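Local coordinates for protein ecto-NAD+ glycohydrolase (CD38 molecule) (Bos taurus, PDB 3GHH) that is an ectoenzyme of the ADP-ribosyl cyclase family whose fold includes a parallel beta-sheet packed against helices, at residues W87-E92 and S179-G184; E155-S160 and R185-N190; L173-D178 and P209-S214. The protein carries 1 engineered substitution. One frame throughout, in Å; residues are numbered along the deposited sequence.

The three contacts illustrate how one parallel sheet and its connections are tied together. Interactions 1 and 2 share the short helix 182-187 and lie about 12 Å apart between centres; Phe183 O and Ala188 N, 2.9 Å apart, probably form a hydrogen bond that carries the helix from one into the other. Interaction 3 joins the loops that follow two neighbouring strands, and its centre is also about 12 Å from that of interaction 1, which it meets where Lys89 CB packs 3.7 Å from Leu173 CD1. Interactions 2 and 3 do not touch. A bound N-acetylglucosamine lies beside Lys89 and Thr90 of interaction 1 and also touches Leu173 of interaction 3.

Interaction 1: residues W87-E92 and S179-G184; sequences WSKTKE and SMSIFG. With NAG (2-acetamido-2-deoxy-beta-D-glucopyranose), chain C.
Ser181 meets both Ser88 and Lys89. Its OG, placed between its own backbone N and carbonyl carbon (chi1 74°), folds back over the start of helix 182-187 and accepts a hydrogen bond from Gly184 N at 2.9 Å, a classical N-cap; it is also hydrogen-bonded to the backbone oxygen of Asp178. Ser88 OG stands 3.6 Å from Ser181 OG without a direct bond. A water spans the gap, 2.6 Å from Ser88 OG and held only weakly by Ser181 OG. Next to it Lys89, its chain bent twice, brings NZ to 3.4 Å from Ser181 CB, where its charge can also feel Asp178 in a long, weak ion pair.

This helix belongs to the beta-alpha-beta crossover from strand 164-170 to strand 196-203, and Ser88, hydrogen-bonded through its backbone to Val168, lies on the neighbouring strand 84-88. Two residues after the cap, Phe183 CB lies 3.8 Å from Ser88 CB. With CG anti to the backbone N (chi1 176°), the phenyl ring is carried off toward Val167 of the sheet, and it is CB that comes nearest to Ser88. Beyond the strand, Thr90 CG2 lies 3.6 Å from atom O7 of the N-acetylglucosamine. The hydroxyl of Thr90 is hydrogen-bonded to the backbone oxygen of Val168.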
# COMPACT_ATOMS: atom_id res chain seq x y z
N TRP A 87 -13.61 11.76 5.13
CA TRP A 87 -14.75 12.64 5.04
C TRP A 87 -15.50 12.42 3.75
O TRP A 87 -14.95 11.93 2.76
CB TRP A 87 -14.32 14.11 5.15
CG TRP A 87 -13.40 14.54 4.05
CD1 TRP A 87 -12.04 14.46 4.05
CD2 TRP A 87 -13.78 15.10 2.79
NE1 TRP A 87 -11.54 14.95 2.85
CE2 TRP A 87 -12.59 15.34 2.07
CE3 TRP A 87 -15.01 15.43 2.20
CZ2 TRP A 87 -12.59 15.90 0.79
CZ3 TRP A 87 -15.01 15.98 0.93
CH2 TRP A 87 -13.81 16.21 0.24
N SER A 88 -16.78 12.77 3.75
CA SER A 88 -17.60 12.63 2.58
C SER A 88 -18.69 13.68 2.61
O SER A 88 -19.50 13.70 3.53
CB SER A 88 -18.23 11.23 2.53
OG SER A 88 -18.86 11.01 1.28
N LYS A 89 -18.69 14.56 1.61
CA LYS A 89 -19.70 15.61 1.46
C LYS A 89 -19.60 16.68 2.54
O LYS A 89 -20.56 17.40 2.79
CB LYS A 89 -21.12 15.01 1.46
CG LYS A 89 -21.32 13.82 0.53
CD LYS A 89 -21.24 14.24 -0.94
CE LYS A 89 -21.59 13.09 -1.87
NZ LYS A 89 -20.50 12.09 -1.94
N THR A 90 -18.43 16.77 3.17
CA THR A 90 -18.21 17.67 4.29
C THR A 90 -16.84 18.34 4.14
O THR A 90 -16.13 18.55 5.13
CB THR A 90 -18.24 16.91 5.63
OG1 THR A 90 -17.29 15.84 5.59
CG2 THR A 90 -19.63 16.33 5.89
N LYS A 91 -16.47 18.65 2.91
CA LYS A 91 -15.15 19.22 2.63
C LYS A 91 -14.70 20.29 3.63
O LYS A 91 -13.71 20.10 4.34
CB LYS A 91 -15.11 19.79 1.21
CG LYS A 91 -13.79 20.47 0.85
CD LYS A 91 -12.65 19.46 0.75
CE LYS A 91 -11.36 20.14 0.32
NZ LYS A 91 -10.38 19.19 -0.29
N GLU A 92 -15.42 21.40 3.69
CA GLU A 92 -15.00 22.53 4.52
C GLU A 92 -14.88 22.13 5.98
O GLU A 92 -13.85 22.37 6.63
CB GLU A 92 -15.97 23.70 4.37
CG GLU A 92 -15.42 25.04 4.88
CD GLU A 92 -16.46 26.15 4.92
OE1 GLU A 92 -17.39 26.13 4.08
OE2 GLU A 92 -16.33 27.05 5.77
N SER A 179 -23.04 5.19 -0.99
CA SER A 179 -22.29 4.03 -1.46
C SER A 179 -21.62 4.26 -2.82
O SER A 179 -20.72 3.52 -3.21
CB SER A 179 -23.19 2.79 -1.51
OG SER A 179 -24.17 2.93 -2.52
N MET A 180 -22.04 5.29 -3.55
CA MET A 180 -21.44 5.61 -4.84
C MET A 180 -20.35 6.67 -4.71
O MET A 180 -19.69 7.02 -5.68
CB MET A 180 -22.51 6.06 -5.83
CG MET A 180 -23.57 5.01 -6.14
SD MET A 180 -23.02 3.73 -7.29
CE MET A 180 -21.99 2.72 -6.24
N SER A 181 -20.15 7.17 -3.49
CA SER A 181 -19.11 8.16 -3.24
C SER A 181 -17.73 7.52 -3.21
O SER A 181 -17.60 6.30 -3.13
CB SER A 181 -19.38 8.92 -1.93
OG SER A 181 -19.10 8.10 -0.81
N ILE A 182 -16.68 8.34 -3.24
CA ILE A 182 -15.32 7.82 -3.09
C ILE A 182 -15.15 7.17 -1.72
O ILE A 182 -14.53 6.11 -1.60
CB ILE A 182 -14.26 8.91 -3.27
CG1 ILE A 182 -14.16 9.30 -4.74
CG2 ILE A 182 -12.91 8.41 -2.76
CD1 ILE A 182 -12.98 10.21 -5.04
N PHE A 183 -15.71 7.78 -0.69
CA PHE A 183 -15.65 7.16 0.62
C PHE A 183 -16.39 5.81 0.62
O PHE A 183 -15.90 4.83 1.17
CB PHE A 183 -16.22 8.06 1.73
CG PHE A 183 -16.25 7.40 3.08
CD1 PHE A 183 -15.08 7.18 3.79
CD2 PHE A 183 -17.45 6.95 3.62
CE1 PHE A 183 -15.10 6.55 5.04
CE2 PHE A 183 -17.49 6.33 4.86
CZ PHE A 183 -16.31 6.13 5.58
N GLY A 184 -17.57 5.76 0.05
CA GLY A 184 -18.37 4.57 0.16
C GLY A 184 -17.88 3.45 -0.73
O GLY A 184 -17.99 2.31 -0.46
C1 NAG C . -23.78 19.10 3.64
C2 NAG C . -22.85 20.23 4.11
C3 NAG C . -23.19 21.59 3.47
C4 NAG C . -23.49 21.49 1.98
C5 NAG C . -24.42 20.31 1.69
C6 NAG C . -24.61 20.10 0.19
C7 NAG C . -21.95 20.04 6.37
C8 NAG C . -22.27 20.09 7.83
N2 NAG C . -22.94 20.37 5.54
O3 NAG C . -22.15 22.51 3.72
O4 NAG C . -24.04 22.74 1.57
O5 NAG C . -23.94 19.10 2.24
O6 NAG C . -23.35 19.98 -0.42
O7 NAG C . -20.83 19.70 5.98
O HOH W 1 -20.77 9.32 1.85

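Interaction 2: residues E155-S160 and R185-N190; sequences ERFAES and RVQAPN. Engineered in segment 185-190: Gln187 (natural residue Glu).
The Phe157 ring is met at its edge by the Gln187 amide: Gln187 NE2 lies near the ring plane, 3.5 Å from Phe157 CD2, with the two planes turned 24° from each other. The same ring meets that of Phe86 at about 55°, and Gln187, an engineered residue that replaces a natural glutamate, also touches Phe86. At the other end of the contact the Glu155 carboxylate and the Asn190 amide lie only 14° from parallel.

Between these groups the helices 145-160 and 182-187 come close through a small residue. Ala158 CB points toward the 185-190 segment, 3.3 Å from Gln187 O and 4.0 Å from Gln187 CB. That same Gln187 O accepts a hydrogen bond from the backbone N of Asn190 at 3.0 Å. The residue before it, Val186, has CG1 anti to its backbone N and 3.6 Å from Glu155 CB, and Glu159 CG sits 3.7 Å from Asn190 O.

The carboxylates turn to other partners, Glu155 to Lys65 and Glu159 to Arg156 of the second subunit. The chemistry is therefore mainly van der Waals packing of aliphatic carbons against side chains and backbone carbonyls, with the charged ends of the first helix directed to a neighbouring loop and to the dimer interface.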
# COMPACT_ATOMS: atom_id res chain seq x y z
N GLU A 155 -7.73 4.94 -2.06
CA GLU A 155 -7.61 3.51 -1.78
C GLU A 155 -6.39 3.19 -0.91
O GLU A 155 -6.51 2.50 0.10
CB GLU A 155 -7.57 2.72 -3.10
CG GLU A 155 -7.22 1.25 -2.94
CD GLU A 155 -7.26 0.49 -4.26
OE1 GLU A 155 -7.93 0.96 -5.21
OE2 GLU A 155 -6.61 -0.57 -4.34
N ARG A 156 -5.22 3.70 -1.29
CA ARG A 156 -4.02 3.49 -0.47
C ARG A 156 -4.12 4.15 0.93
O ARG A 156 -3.64 3.60 1.91
CB ARG A 156 -2.77 3.98 -1.20
CG ARG A 156 -2.50 3.25 -2.49
CD ARG A 156 -2.02 1.83 -2.23
NE ARG A 156 -0.74 1.80 -1.52
CZ ARG A 156 0.44 1.86 -2.13
NH1 ARG A 156 0.49 1.95 -3.46
NH2 ARG A 156 1.57 1.82 -1.44
N PHE A 157 -4.73 5.33 0.99
CA PHE A 157 -5.04 6.02 2.25
C PHE A 157 -5.85 5.09 3.17
O PHE A 157 -5.54 4.91 4.35
CB PHE A 157 -5.85 7.28 1.92
CG PHE A 157 -6.10 8.21 3.09
CD1 PHE A 157 -5.06 8.84 3.74
CD2 PHE A 157 -7.40 8.53 3.45
CE1 PHE A 157 -5.31 9.74 4.78
CE2 PHE A 157 -7.65 9.41 4.48
CZ PHE A 157 -6.61 10.02 5.15
N ALA A 158 -6.90 4.49 2.63
CA ALA A 158 -7.76 3.59 3.41
C ALA A 158 -7.00 2.34 3.85
O ALA A 158 -7.16 1.87 4.98
CB ALA A 158 -9.01 3.21 2.59
N GLU A 159 -6.17 1.80 2.96
CA GLU A 159 -5.40 0.60 3.26
C GLU A 159 -4.39 0.80 4.38
O GLU A 159 -4.10 -0.12 5.14
CB GLU A 159 -4.68 0.10 2.00
CG GLU A 159 -5.61 -0.57 1.00
CD GLU A 159 -4.90 -0.98 -0.28
OE1 GLU A 159 -3.65 -0.86 -0.33
OE2 GLU A 159 -5.58 -1.41 -1.22
N SER A 160 -3.84 2.01 4.49
CA SER A 160 -2.74 2.24 5.42
C SER A 160 -3.26 2.72 6.78
O SER A 160 -2.49 2.84 7.73
CB SER A 160 -1.75 3.24 4.82
OG SER A 160 -2.41 4.46 4.57
N ARG A 185 -17.31 3.84 -1.82
CA ARG A 185 -17.03 2.93 -2.86
C ARG A 185 -15.58 2.46 -2.85
O ARG A 185 -15.31 1.34 -3.16
CB ARG A 185 -17.39 3.61 -4.14
CG ARG A 185 -17.00 2.96 -5.31
CD ARG A 185 -17.69 3.60 -6.43
NE ARG A 185 -17.29 4.97 -6.65
CZ ARG A 185 -16.13 5.30 -7.17
NH1 ARG A 185 -15.30 4.37 -7.51
NH2 ARG A 185 -15.85 6.56 -7.37
N VAL A 186 -14.66 3.34 -2.51
CA VAL A 186 -13.23 3.04 -2.55
C VAL A 186 -12.58 2.94 -1.16
O VAL A 186 -11.70 2.10 -0.94
CB VAL A 186 -12.47 4.10 -3.41
CG1 VAL A 186 -10.99 3.90 -3.29
CG2 VAL A 186 -12.93 4.04 -4.86
N GLN A 187 -12.99 3.80 -0.23
CA GLN A 187 -12.31 3.86 1.07
C GLN A 187 -12.84 2.87 2.09
O GLN A 187 -12.09 2.05 2.60
CB GLN A 187 -12.34 5.28 1.63
CG GLN A 187 -11.65 6.26 0.70
CD GLN A 187 -11.46 7.61 1.31
OE1 GLN A 187 -12.43 8.27 1.69
NE2 GLN A 187 -10.21 8.04 1.43
N ALA A 188 -14.13 2.95 2.42
CA ALA A 188 -14.69 2.06 3.44
C ALA A 188 -14.45 0.57 3.16
O ALA A 188 -14.05 -0.16 4.07
CB ALA A 188 -16.18 2.35 3.67
N PRO A 189 -14.67 0.12 1.91
CA PRO A 189 -14.45 -1.30 1.58
C PRO A 189 -12.96 -1.70 1.55
O PRO A 189 -12.68 -2.88 1.43
CB PRO A 189 -15.07 -1.44 0.18
CG PRO A 189 -16.03 -0.30 0.06
CD PRO A 189 -15.34 0.83 0.81
N ASN A 190 -12.05 -0.74 1.61
CA ASN A 190 -10.62 -1.05 1.59
C ASN A 190 -9.92 -0.72 2.91
O ASN A 190 -8.70 -0.87 3.04
CB ASN A 190 -9.93 -0.32 0.43
CG ASN A 190 -10.29 -0.91 -0.93
OD1 ASN A 190 -10.87 -0.24 -1.78
ND2 ASN A 190 -9.98 -2.18 -1.12

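Interaction 3: residues L173-D178 and P209-S214; sequences LENAFD and PSDSCS
Two loops that follow neighbouring parallel strands, 164-170 and 196-203, meet here, and the side chain that joins them is Asp211 of the second loop, reaching into the first loop. With CG anti to the backbone N (chi1 -162°), its carboxylate extends toward the backbone of 174-176. Asp211 OD2 accepts a hydrogen bond from Ala176 N, short and fairly straight, 2.6 Å long with 160° at the hydrogen, through the anti lone pair that points away from OD1. Ala176 CB comes alongside the same oxygen. The hydroxyl of Ser217, at the start of helix 216-227, is hydrogen-bonded to OD2 and also to Phe177 N, and this one hydroxyl thereby links the carboxylate and the first loop.

The other oxygen is used within its own loop. Ser212 N is hydrogen-bonded to Asp211 OD1 at 2.7 Å, from 45° out of the carboxylate plane. A water adds at most a doubtful link: its 2.5 Å distance from Asn175 ND2 is very short, and its bond to Asp211 OD2 is weak.

Around this polar centre the backbone carbonyls of the first loop lie close. Leu173 O is 3.2 Å from Asp211 CB and 3.5 Å from Ser210 CB, and Glu174 O is 3.2 Å from Asp211 CG. Glu174 O and Asp211 OD2, both acceptors, stand 3.3 Å apart, a proximity that the donors around OD2 probably help to offset.

Further along, Ser214 N is hydrogen-bonded to Ser212 OG in an ST turn, and the enclosed Cys213 is held by a disulfide to Cys234 of strand 231-239. Loops that leave the carboxyl ends of adjacent parallel strands and meet there are usual in alpha/beta folds; in this protein Asp211 makes the join by taking the amide of Ala176.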
# COMPACT_ATOMS: atom_id res chain seq x y z
N LEU A 173 -27.86 15.75 4.69
CA LEU A 173 -28.25 15.03 3.47
C LEU A 173 -29.13 13.85 3.84
O LEU A 173 -29.11 13.37 4.97
CB LEU A 173 -27.01 14.53 2.72
CG LEU A 173 -26.03 15.58 2.21
CD1 LEU A 173 -24.75 14.92 1.74
CD2 LEU A 173 -26.65 16.40 1.09
N GLU A 174 -29.92 13.40 2.88
CA GLU A 174 -30.81 12.27 3.11
C GLU A 174 -30.02 11.03 3.48
O GLU A 174 -30.37 10.33 4.41
CB GLU A 174 -31.65 11.99 1.87
CG GLU A 174 -32.57 13.11 1.46
CD GLU A 174 -33.25 12.84 0.14
OE1 GLU A 174 -32.54 12.72 -0.89
OE2 GLU A 174 -34.49 12.73 0.12
N ASN A 175 -28.94 10.77 2.75
CA ASN A 175 -28.08 9.64 3.07
C ASN A 175 -26.65 10.10 3.30
O ASN A 175 -25.91 10.33 2.34
CB ASN A 175 -28.11 8.59 1.95
CG ASN A 175 -29.50 8.07 1.68
OD1 ASN A 175 -29.89 7.90 0.52
ND2 ASN A 175 -30.27 7.81 2.74
N ALA A 176 -26.27 10.23 4.56
CA ALA A 176 -24.92 10.65 4.92
C ALA A 176 -23.87 9.69 4.36
O ALA A 176 -22.76 10.11 4.02
CB ALA A 176 -24.78 10.76 6.44
N PHE A 177 -24.20 8.41 4.26
CA PHE A 177 -23.30 7.46 3.63
C PHE A 177 -23.76 7.21 2.20
O PHE A 177 -24.81 6.63 1.98
CB PHE A 177 -23.21 6.14 4.41
CG PHE A 177 -22.27 5.13 3.79
CD1 PHE A 177 -20.91 5.37 3.74
CD2 PHE A 177 -22.76 3.95 3.24
CE1 PHE A 177 -20.04 4.45 3.16
CE2 PHE A 177 -21.91 3.02 2.67
CZ PHE A 177 -20.54 3.27 2.62
N ASP A 178 -22.98 7.67 1.24
CA ASP A 178 -23.29 7.47 -0.17
C ASP A 178 -22.43 6.34 -0.71
O ASP A 178 -21.22 6.49 -0.87
CB ASP A 178 -22.99 8.77 -0.93
CG ASP A 178 -23.33 8.67 -2.42
OD1 ASP A 178 -23.73 7.58 -2.88
OD2 ASP A 178 -23.19 9.69 -3.12
N PRO A 209 -31.57 17.62 11.41
CA PRO A 209 -30.86 16.59 10.66
C PRO A 209 -31.73 15.89 9.65
O PRO A 209 -32.87 15.69 9.92
CB PRO A 209 -30.48 15.61 11.75
CG PRO A 209 -30.46 16.31 12.93
CD PRO A 209 -31.44 17.40 12.85
N SER A 210 -31.18 15.50 8.54
CA SER A 210 -31.90 14.72 7.53
C SER A 210 -31.46 13.26 7.49
O SER A 210 -32.05 12.44 6.78
CB SER A 210 -31.74 15.34 6.14
OG SER A 210 -32.50 16.53 6.02
N ASP A 211 -30.41 12.93 8.23
CA ASP A 211 -29.98 11.54 8.35
C ASP A 211 -29.39 11.36 9.74
O ASP A 211 -29.04 12.34 10.41
CB ASP A 211 -28.96 11.17 7.27
CG ASP A 211 -28.81 9.65 7.09
OD1 ASP A 211 -29.54 8.89 7.76
OD2 ASP A 211 -27.96 9.21 6.29
N SER A 212 -29.29 10.11 10.18
CA SER A 212 -28.84 9.81 11.53
C SER A 212 -28.10 8.48 11.53
O SER A 212 -28.05 7.79 10.51
CB SER A 212 -30.03 9.68 12.47
OG SER A 212 -30.75 8.49 12.16
N CYS A 213 -27.54 8.12 12.69
CA CYS A 213 -26.81 6.86 12.83
C CYS A 213 -27.73 5.66 12.69
O CYS A 213 -27.28 4.54 12.46
CB CYS A 213 -26.08 6.80 14.17
SG CYS A 213 -24.69 7.95 14.30
N SER A 214 -29.03 5.89 12.84
CA SER A 214 -30.00 4.81 12.73
C SER A 214 -30.57 4.69 11.32
O SER A 214 -31.31 3.75 11.02
CB SER A 214 -31.13 5.00 13.74
OG SER A 214 -30.67 4.76 15.05
O HOH W 2 -29.94 7.06 5.13